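Local atomic coordinates of SusD superfamily protein (Bacteroides thetaiotaomicron, PDB entry 3MCX), a protein that is of unknown function but binds zinc ions and, as a SusD-family outer-membrane protein, probably takes part in glycan capture at the cell surface. Residues A[95-100]-A[157-161]; A[209-213]-A[362-366]; A[201-206]-A[224-228]. All blocks are in the same frame, centred on the assembly; numbering follows the deposited sequence. Where two conformers were deposited one is given.

Interactions 2 and 3 join helices, whereas interaction 1, first along the sequence, sets the loop 157-161 against helix 81-106. Interaction 1 also stands apart: its centre is about 28 Å from that of interaction 2 and about 25 Å from that of interaction 3. Interactions 2 and 3 share helix 201-214, and their centres are about 11 Å apart. Their segments alternate along the chain, in the order 201-206, 209-213, 224-228, 362-366. They also touch, Ser209 CB lying 3.8 Å from Ala225 N and Ala363 CB 3.9 Å from Ala225 CB. Helix 201-214 thus joins its hairpin partner 218-231 to the sequence-distant helix 356-370 in one packed cluster.

Interaction 1. Residues A[95-100]-A[157-161]; sequences IRQTNN and ETSPS
The loop between helices 115-140 and 172-186 is tacked onto the flank of helix 81-106, chiefly where Asn99 meets Glu157. Asn99 ND2 donates to Glu157 O at 3.0 Å with an N-H...O angle of 169°. The bond is nearly straight and lies close to the amide plane of Asn99, yet it reaches the carbonyl from above its plane, 74° out. With CG anti to the carbonyl carbon (chi1 -77°), the amide extends from the helix over the loop backbone, and Asn99 OD1 comes 3.3 Å from Thr158 C. That oxygen is also bonded to Arg129 of helix 115-140. A water held by Asn99 ND2 at 2.8 Å sits within hydrogen-bonding distance of Glu157 OE1 and Ser159 O.

Around this polar centre the contacts are looser, carbon against oxygen. Asn100 OD1 and the Pro160 ring slide past each other, with OD1 3.6 Å from Pro160 CB. Arg96 also borders Ser161, but its side chain has two conformers and the placement is doubtful. Since one amide grips the loop through ND2 and the neighbouring helix through OD1, its rotation is fixed, and with no salt bridge between the two segments, attachment here rests on directional bonds and water.

Interaction 2. Residues A[209-213]-A[362-366]; sequences SRVYL and NAAEA
Asn362 ND2 donates to Ser209 OG over 3.0 Å, with an N-H...O angle of 164° and the hydroxyl oxygen close to the amide plane. The carbonyl side of the same amide faces Leu213, whose CD2 lies 3.4 Å from Asn362 OD1. Of residues 209-213, Leu213 is the one most buried by the partner segment: its side chain crosses that of Glu365 at about a right angle, CD1 standing 4.0 Å from Glu365 CD and CD2 3.7 Å from Glu365 OE1. Farther along, Leu213 CD1 meets Ala366 CB at 4.3 Å. Leu213 CG lies anti to the backbone N (chi1 -175°), which sends both methyls across to the other helix.

These side chains join helices 201-214 and 356-370, whose segments run nearly parallel, 26° apart, with axes 10.5 Å from each other at closest approach. This is a buried helix-helix interface of the SusD family region, which belongs to the TPR clan.

A second shell fixes the polar ends. Ser209 OG is bonded to Ala206 O of its own helix, and Asn362 OD1 accepts from Arg410 on helix 403-414, which settles which way round the amide sits. Glu365 OE2 forms a salt bridge with Arg426, and Arg210 pairs with Glu358.

Interaction 3. Residues A[201-206]-A[224-228]; sequences YWAAQA and AATDV
The Tyr201 ring and the Gln205 amide converge on the Asp227 carboxylate, and the Trp202 ring meets that residue obliquely, Trp202 CZ3 lying 3.7 Å from Asp227 O. Tyr201 CD1 lies over the rim of one face of the Trp202 indole, 3.6 Å above its plane, and Trp202 CD2 sits in plane at the Tyr201 edge. Asp227 OD2 also comes to the phenol's edge, accepting from Tyr201 OH at 2.6 Å through its syn lone pair, with the ring and carboxylate planes 75° apart. The anti lone pair of OD2 takes Gln205 NE2 at 2.8 Å in an almost straight bond. Folding at chi2 (-75°) turns the Gln205 amide across the carboxylate.

Two donors from helix 201-214 thus grip OD2, while OD1 is bonded to Asn231. Replacing Asp227 with an alanine would probably leave Tyr201 OH and the Gln205 amide without their shared acceptor and free to turn.

Beside this polar cluster, Val228 CG2 lies 3.6 Å from both Trp202 O and Gln205 CB, and Ala224 CB packs 3.5 Å from Gln205 O. With segment axes 8.6 Å apart and directions at 150°, helices 201-214 and 218-231 form an antiparallel alpha-hairpin, consistent with the TPR-like helical packing of the SusD family.

Interaction 1. Residues A[95-100]-A[157-161]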
loop_
_atom_site.group_PDB
_atom_site.type_symbol
_atom_site.label_atom_id
_atom_site.label_comp_id
_atom_site.label_asym_id
_atom_site.label_seq_id
_atom_site.Cartn_x
_atom_site.Cartn_y
_atom_site.Cartn_z
ATOM N N ILE A 95 15.389 -6.000 2.976
ATOM C CA ILE A 95 16.271 -5.012 3.615
ATOM C C ILE A 95 17.719 -5.515 3.619
ATOM O O ILE A 95 18.656 -4.797 3.245
ATOM C CB ILE A 95 15.778 -4.683 5.035
ATOM C CG1 ILE A 95 14.507 -3.840 4.939
ATOM C CG2 ILE A 95 16.898 -3.983 5.836
ATOM C CD1 ILE A 95 13.752 -3.663 6.257
ATOM N N ARG A 96 17.886 -6.762 3.992
ATOM C CA ARG A 96 19.220 -7.348 4.017
ATOM C C ARG A 96 19.886 -7.322 2.643
ATOM O O ARG A 96 21.048 -7.004 2.528
ATOM C CB ARG A 96 19.181 -8.730 4.648
ATOM C CG ARG A 96 18.802 -8.640 6.125
ATOM C CD ARG A 96 18.788 -9.959 6.862
ATOM N NE ARG A 96 18.431 -11.134 6.082
ATOM C CZ ARG A 96 17.324 -11.810 6.318
ATOM N NH1 ARG A 96 16.549 -11.388 7.291
ATOM N NH2 ARG A 96 17.016 -12.851 5.627
ATOM N N GLN A 97 19.136 -7.647 1.615
ATOM C CA GLN A 97 19.679 -7.591 0.267
ATOM C C GLN A 97 20.047 -6.166 -0.149
ATOM O O GLN A 97 21.078 -5.952 -0.774
ATOM C CB GLN A 97 18.716 -8.230 -0.730
ATOM C CG GLN A 97 18.589 -9.748 -0.511
ATOM C CD GLN A 97 17.867 -10.462 -1.641
ATOM O OE1 GLN A 97 17.513 -9.864 -2.650
ATOM N NE2 GLN A 97 17.659 -11.771 -1.461
ATOM N N THR A 98 19.208 -5.189 0.191
ATOM C CA THR A 98 19.564 -3.797 -0.073
ATOM C C THR A 98 20.859 -3.403 0.645
ATOM O O THR A 98 21.720 -2.722 0.061
ATOM C CB THR A 98 18.481 -2.741 0.231
ATOM O OG1 THR A 98 18.183 -2.643 1.647
ATOM C CG2 THR A 98 17.193 -3.001 -0.563
ATOM N N ASN A 99 21.024 -3.853 1.891
ATOM C CA ASN A 99 22.223 -3.524 2.632
ATOM C C ASN A 99 23.469 -4.155 2.035
ATOM O O ASN A 99 24.532 -3.535 1.934
ATOM C CB ASN A 99 22.047 -3.925 4.105
ATOM C CG ASN A 99 21.185 -2.926 4.854
ATOM O OD1 ASN A 99 21.255 -1.740 4.566
ATOM N ND2 ASN A 99 20.418 -3.388 5.838
ATOM N N ASN A 100 23.357 -5.418 1.604
ATOM C CA ASN A 100 24.457 -6.093 0.949
ATOM C C ASN A 100 24.893 -5.399 -0.364
ATOM O O ASN A 100 26.063 -5.214 -0.619
ATOM C CB ASN A 100 24.089 -7.558 0.676
ATOM C CG ASN A 100 23.989 -8.386 1.970
ATOM O OD1 ASN A 100 24.377 -7.926 3.061
ATOM N ND2 ASN A 100 23.456 -9.608 1.852
ATOM N N GLU A 157 17.994 -2.025 10.515
ATOM C CA GLU A 157 19.269 -2.499 9.919
ATOM C C GLU A 157 19.714 -1.636 8.740
ATOM O O GLU A 157 19.002 -1.520 7.756
ATOM C CB GLU A 157 19.124 -3.942 9.439
ATOM C CG GLU A 157 18.837 -4.908 10.561
ATOM C CD GLU A 157 18.790 -6.379 10.108
ATOM O OE1 GLU A 157 19.169 -6.664 8.941
ATOM O OE2 GLU A 157 18.404 -7.244 10.933
ATOM N N THR A 158 20.903 -1.051 8.830
ATOM C CA THR A 158 21.441 -0.214 7.744
ATOM C C THR A 158 22.842 -0.652 7.283
ATOM O O THR A 158 23.537 0.072 6.557
ATOM C CB THR A 158 21.435 1.279 8.124
ATOM O OG1 THR A 158 22.266 1.492 9.265
ATOM C CG2 THR A 158 19.992 1.799 8.396
ATOM N N SER A 159 23.234 -1.838 7.702
ATOM C CA SER A 159 24.516 -2.419 7.334
ATOM C C SER A 159 24.274 -3.913 7.224
ATOM O O SER A 159 23.269 -4.417 7.723
ATOM C CB SER A 159 25.583 -2.110 8.398
ATOM O OG SER A 159 25.166 -2.593 9.681
ATOM N N PRO A 160 25.180 -4.641 6.559
ATOM C CA PRO A 160 24.960 -6.093 6.513
ATOM C C PRO A 160 24.806 -6.682 7.912
ATOM O O PRO A 160 25.438 -6.205 8.850
ATOM C CB PRO A 160 26.223 -6.604 5.825
ATOM C CG PRO A 160 26.537 -5.491 4.848
ATOM C CD PRO A 160 26.276 -4.218 5.666
ATOM N N SER A 161 23.943 -7.692 8.021
ATOM C CA SER A 161 23.529 -8.255 9.306
ATOM C C SER A 161 24.689 -8.708 10.180
ATOM O O SER A 161 25.531 -9.489 9.746
ATOM C CB SER A 161 22.592 -9.447 9.083
ATOM O OG SER A 161 21.343 -9.011 8.595
HETATM O O HOH W 1 24.651 -1.318 3.886
HETATM O O HOH W 2 21.010 -5.955 6.825
HETATM O O HOH W 3 22.705 -8.063 5.040
#

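Interaction 2. Residues A[209-213]-A[362-366]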
loop_
_atom_site.group_PDB
_atom_site.type_symbol
_atom_site.label_atom_id
_atom_site.label_comp_id
_atom_site.label_asym_id
_atom_site.label_seq_id
_atom_site.Cartn_x
_atom_site.Cartn_y
_atom_site.Cartn_z
ATOM N N SER A 209 5.701 11.671 -0.056
ATOM C CA SER A 209 4.437 12.345 0.310
ATOM C C SER A 209 3.566 11.456 1.182
ATOM O O SER A 209 2.934 11.947 2.132
ATOM C CB SER A 209 3.663 12.910 -0.894
ATOM O OG SER A 209 2.997 11.908 -1.641
ATOM N N ARG A 210 3.531 10.158 0.888
ATOM C CA ARG A 210 2.807 9.207 1.698
ATOM C C ARG A 210 3.414 9.095 3.077
ATOM O O ARG A 210 2.703 9.069 4.063
ATOM C CB ARG A 210 2.806 7.852 0.984
ATOM C CG ARG A 210 2.094 6.732 1.756
ATOM C CD ARG A 210 2.303 5.379 1.130
ATOM N NE ARG A 210 1.664 5.234 -0.169
ATOM C CZ ARG A 210 1.834 4.188 -0.978
ATOM N NH1 ARG A 210 2.665 3.217 -0.657
ATOM N NH2 ARG A 210 1.160 4.111 -2.108
ATOM N N VAL A 211 4.743 8.946 3.133
ATOM C CA VAL A 211 5.418 8.826 4.421
ATOM C C VAL A 211 5.183 10.052 5.321
ATOM O O VAL A 211 4.763 9.932 6.488
ATOM C CB VAL A 211 6.939 8.521 4.225
ATOM C CG1 VAL A 211 7.697 8.576 5.537
ATOM C CG2 VAL A 211 7.112 7.189 3.514
ATOM N N TYR A 212 5.481 11.232 4.789
ATOM C CA TYR A 212 5.313 12.472 5.557
ATOM C C TYR A 212 3.861 12.665 6.007
ATOM O O TYR A 212 3.591 13.102 7.127
ATOM C CB TYR A 212 5.760 13.646 4.711
ATOM C CG TYR A 212 7.256 13.878 4.594
ATOM C CD1 TYR A 212 8.086 13.893 5.715
ATOM C CD2 TYR A 212 7.838 14.129 3.338
ATOM C CE1 TYR A 212 9.459 14.161 5.592
ATOM C CE2 TYR A 212 9.196 14.407 3.220
ATOM C CZ TYR A 212 10.003 14.409 4.333
ATOM O OH TYR A 212 11.356 14.694 4.200
ATOM N N LEU A 213 2.906 12.359 5.140
ATOM C CA LEU A 213 1.487 12.533 5.479
ATOM C C LEU A 213 1.153 11.695 6.728
ATOM O O LEU A 213 0.478 12.166 7.639
ATOM C CB LEU A 213 0.577 12.145 4.285
ATOM C CG LEU A 213 -0.926 12.393 4.452
ATOM C CD1 LEU A 213 -1.315 13.857 4.748
ATOM C CD2 LEU A 213 -1.647 11.854 3.208
ATOM N N ASN A 362 -3.011 13.254 -1.542
ATOM C CA ASN A 362 -2.040 13.567 -0.474
ATOM C C ASN A 362 -1.829 15.054 -0.379
ATOM O O ASN A 362 -1.809 15.614 0.712
ATOM C CB ASN A 362 -0.684 12.883 -0.733
ATOM C CG ASN A 362 -0.710 11.382 -0.504
ATOM O OD1 ASN A 362 -1.691 10.822 -0.021
ATOM N ND2 ASN A 362 0.412 10.699 -0.873
ATOM N N ALA A 363 -1.660 15.724 -1.521
ATOM C CA ALA A 363 -1.552 17.187 -1.505
ATOM C C ALA A 363 -2.811 17.861 -0.946
ATOM O O ALA A 363 -2.719 18.818 -0.178
ATOM C CB ALA A 363 -1.216 17.734 -2.932
ATOM N N ALA A 364 -3.982 17.404 -1.376
ATOM C CA ALA A 364 -5.213 18.009 -0.912
ATOM C C ALA A 364 -5.346 17.895 0.613
ATOM O O ALA A 364 -5.656 18.894 1.270
ATOM C CB ALA A 364 -6.414 17.388 -1.597
ATOM N N GLU A 365 -5.075 16.709 1.135
ATOM C CA GLU A 365 -5.191 16.438 2.574
ATOM C C GLU A 365 -4.108 17.232 3.348
ATOM O O GLU A 365 -4.413 17.883 4.338
ATOM C CB GLU A 365 -5.097 14.950 2.870
ATOM C CG GLU A 365 -5.322 14.572 4.327
ATOM C CD GLU A 365 -5.257 13.088 4.578
ATOM O OE1 GLU A 365 -5.294 12.272 3.614
ATOM O OE2 GLU A 365 -5.132 12.725 5.781
ATOM N N ALA A 366 -2.867 17.207 2.866
ATOM C CA ALA A 366 -1.792 17.928 3.534
ATOM C C ALA A 366 -2.069 19.428 3.552
ATOM O O ALA A 366 -1.805 20.096 4.550
ATOM C CB ALA A 366 -0.447 17.635 2.880
#

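Interaction 3. Residues A[201-206]-A[224-228]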
loop_
_atom_site.group_PDB
_atom_site.type_symbol
_atom_site.label_atom_id
_atom_site.label_comp_id
_atom_site.label_asym_id
_atom_site.label_seq_id
_atom_site.Cartn_x
_atom_site.Cartn_y
_atom_site.Cartn_z
ATOM N N TYR A 201 12.881 9.320 -9.620
ATOM C CA TYR A 201 12.767 10.476 -8.734
ATOM C C TYR A 201 11.301 10.745 -8.369
ATOM O O TYR A 201 10.992 11.043 -7.209
ATOM C CB TYR A 201 13.429 11.709 -9.398
ATOM C CG TYR A 201 13.236 12.995 -8.642
ATOM C CD1 TYR A 201 12.133 13.803 -8.868
ATOM C CD2 TYR A 201 14.168 13.397 -7.679
ATOM C CE1 TYR A 201 11.974 14.995 -8.158
ATOM C CE2 TYR A 201 14.020 14.577 -6.984
ATOM C CZ TYR A 201 12.927 15.359 -7.221
ATOM O OH TYR A 201 12.800 16.509 -6.507
ATOM N N TRP A 202 10.437 10.675 -9.377
ATOM C CA TRP A 202 9.009 10.983 -9.206
ATOM C C TRP A 202 8.349 9.991 -8.262
ATOM O O TRP A 202 7.574 10.400 -7.389
ATOM C CB TRP A 202 8.309 11.078 -10.578
ATOM C CG TRP A 202 9.082 11.982 -11.466
ATOM C CD1 TRP A 202 9.849 11.625 -12.538
ATOM C CD2 TRP A 202 9.290 13.384 -11.272
ATOM N NE1 TRP A 202 10.471 12.717 -13.046
ATOM C CE2 TRP A 202 10.177 13.813 -12.274
ATOM C CE3 TRP A 202 8.812 14.322 -10.349
ATOM C CZ2 TRP A 202 10.595 15.144 -12.397
ATOM C CZ3 TRP A 202 9.210 15.635 -10.472
ATOM C CH2 TRP A 202 10.113 16.036 -11.477
ATOM N N ALA A 203 8.658 8.705 -8.416
ATOM C CA ALA A 203 8.153 7.677 -7.519
ATOM C C ALA A 203 8.612 7.935 -6.079
ATOM O O ALA A 203 7.854 7.778 -5.124
ATOM C CB ALA A 203 8.643 6.292 -7.960
ATOM N N ALA A 204 9.888 8.252 -5.925
ATOM C CA ALA A 204 10.436 8.486 -4.598
ATOM C C ALA A 204 9.812 9.706 -3.892
ATOM O O ALA A 204 9.493 9.643 -2.706
ATOM C CB ALA A 204 11.991 8.600 -4.639
ATOM N N GLN A 205 9.605 10.795 -4.613
ATOM C CA GLN A 205 8.926 11.944 -4.018
ATOM C C GLN A 205 7.471 11.600 -3.710
ATOM O O GLN A 205 6.966 12.026 -2.676
ATOM C CB GLN A 205 9.014 13.175 -4.935
ATOM C CG GLN A 205 10.322 13.927 -4.867
ATOM C CD GLN A 205 10.428 14.755 -3.579
ATOM O OE1 GLN A 205 10.521 14.208 -2.488
ATOM N NE2 GLN A 205 10.379 16.067 -3.713
ATOM N N ALA A 206 6.812 10.834 -4.577
ATOM C CA ALA A 206 5.439 10.381 -4.329
ATOM C C ALA A 206 5.392 9.556 -3.047
ATOM O O ALA A 206 4.550 9.786 -2.172
ATOM C CB ALA A 206 4.914 9.550 -5.525
ATOM N N ALA A 224 6.576 17.530 -1.204
ATOM C CA ALA A 224 6.902 16.356 -2.012
ATOM C C ALA A 224 5.838 16.096 -3.056
ATOM O O ALA A 224 6.154 15.829 -4.227
ATOM C CB ALA A 224 7.112 15.119 -1.141
ATOM N N ALA A 225 4.560 16.127 -2.646
ATOM C CA ALA A 225 3.463 15.830 -3.573
ATOM C C ALA A 225 3.424 16.877 -4.675
ATOM O O ALA A 225 3.295 16.542 -5.838
ATOM C CB ALA A 225 2.113 15.756 -2.830
ATOM N N THR A 226 3.543 18.157 -4.328
ATOM C CA THR A 226 3.469 19.207 -5.362
ATOM C C THR A 226 4.678 19.230 -6.284
ATOM O O THR A 226 4.568 19.657 -7.435
ATOM C CB THR A 226 3.166 20.618 -4.792
ATOM O OG1 THR A 226 4.142 20.987 -3.820
ATOM C CG2 THR A 226 1.757 20.686 -4.187
ATOM N N ASP A 227 5.832 18.783 -5.807
ATOM C CA ASP A 227 6.965 18.595 -6.707
ATOM C C ASP A 227 6.547 17.647 -7.834
ATOM O O ASP A 227 6.699 18.003 -9.011
ATOM C CB ASP A 227 8.162 18.044 -5.937
ATOM C CG ASP A 227 9.446 17.956 -6.759
ATOM O OD1 ASP A 227 9.558 18.518 -7.858
ATOM O OD2 ASP A 227 10.377 17.314 -6.245
ATOM N N VAL A 228 5.954 16.508 -7.487
ATOM C CA VAL A 228 5.503 15.559 -8.518
ATOM C C VAL A 228 4.446 16.187 -9.438
ATOM O O VAL A 228 4.532 16.103 -10.663
ATOM C CB VAL A 228 4.971 14.263 -7.898
ATOM C CG1 VAL A 228 4.455 13.309 -9.020
ATOM C CG2 VAL A 228 6.073 13.604 -7.016
#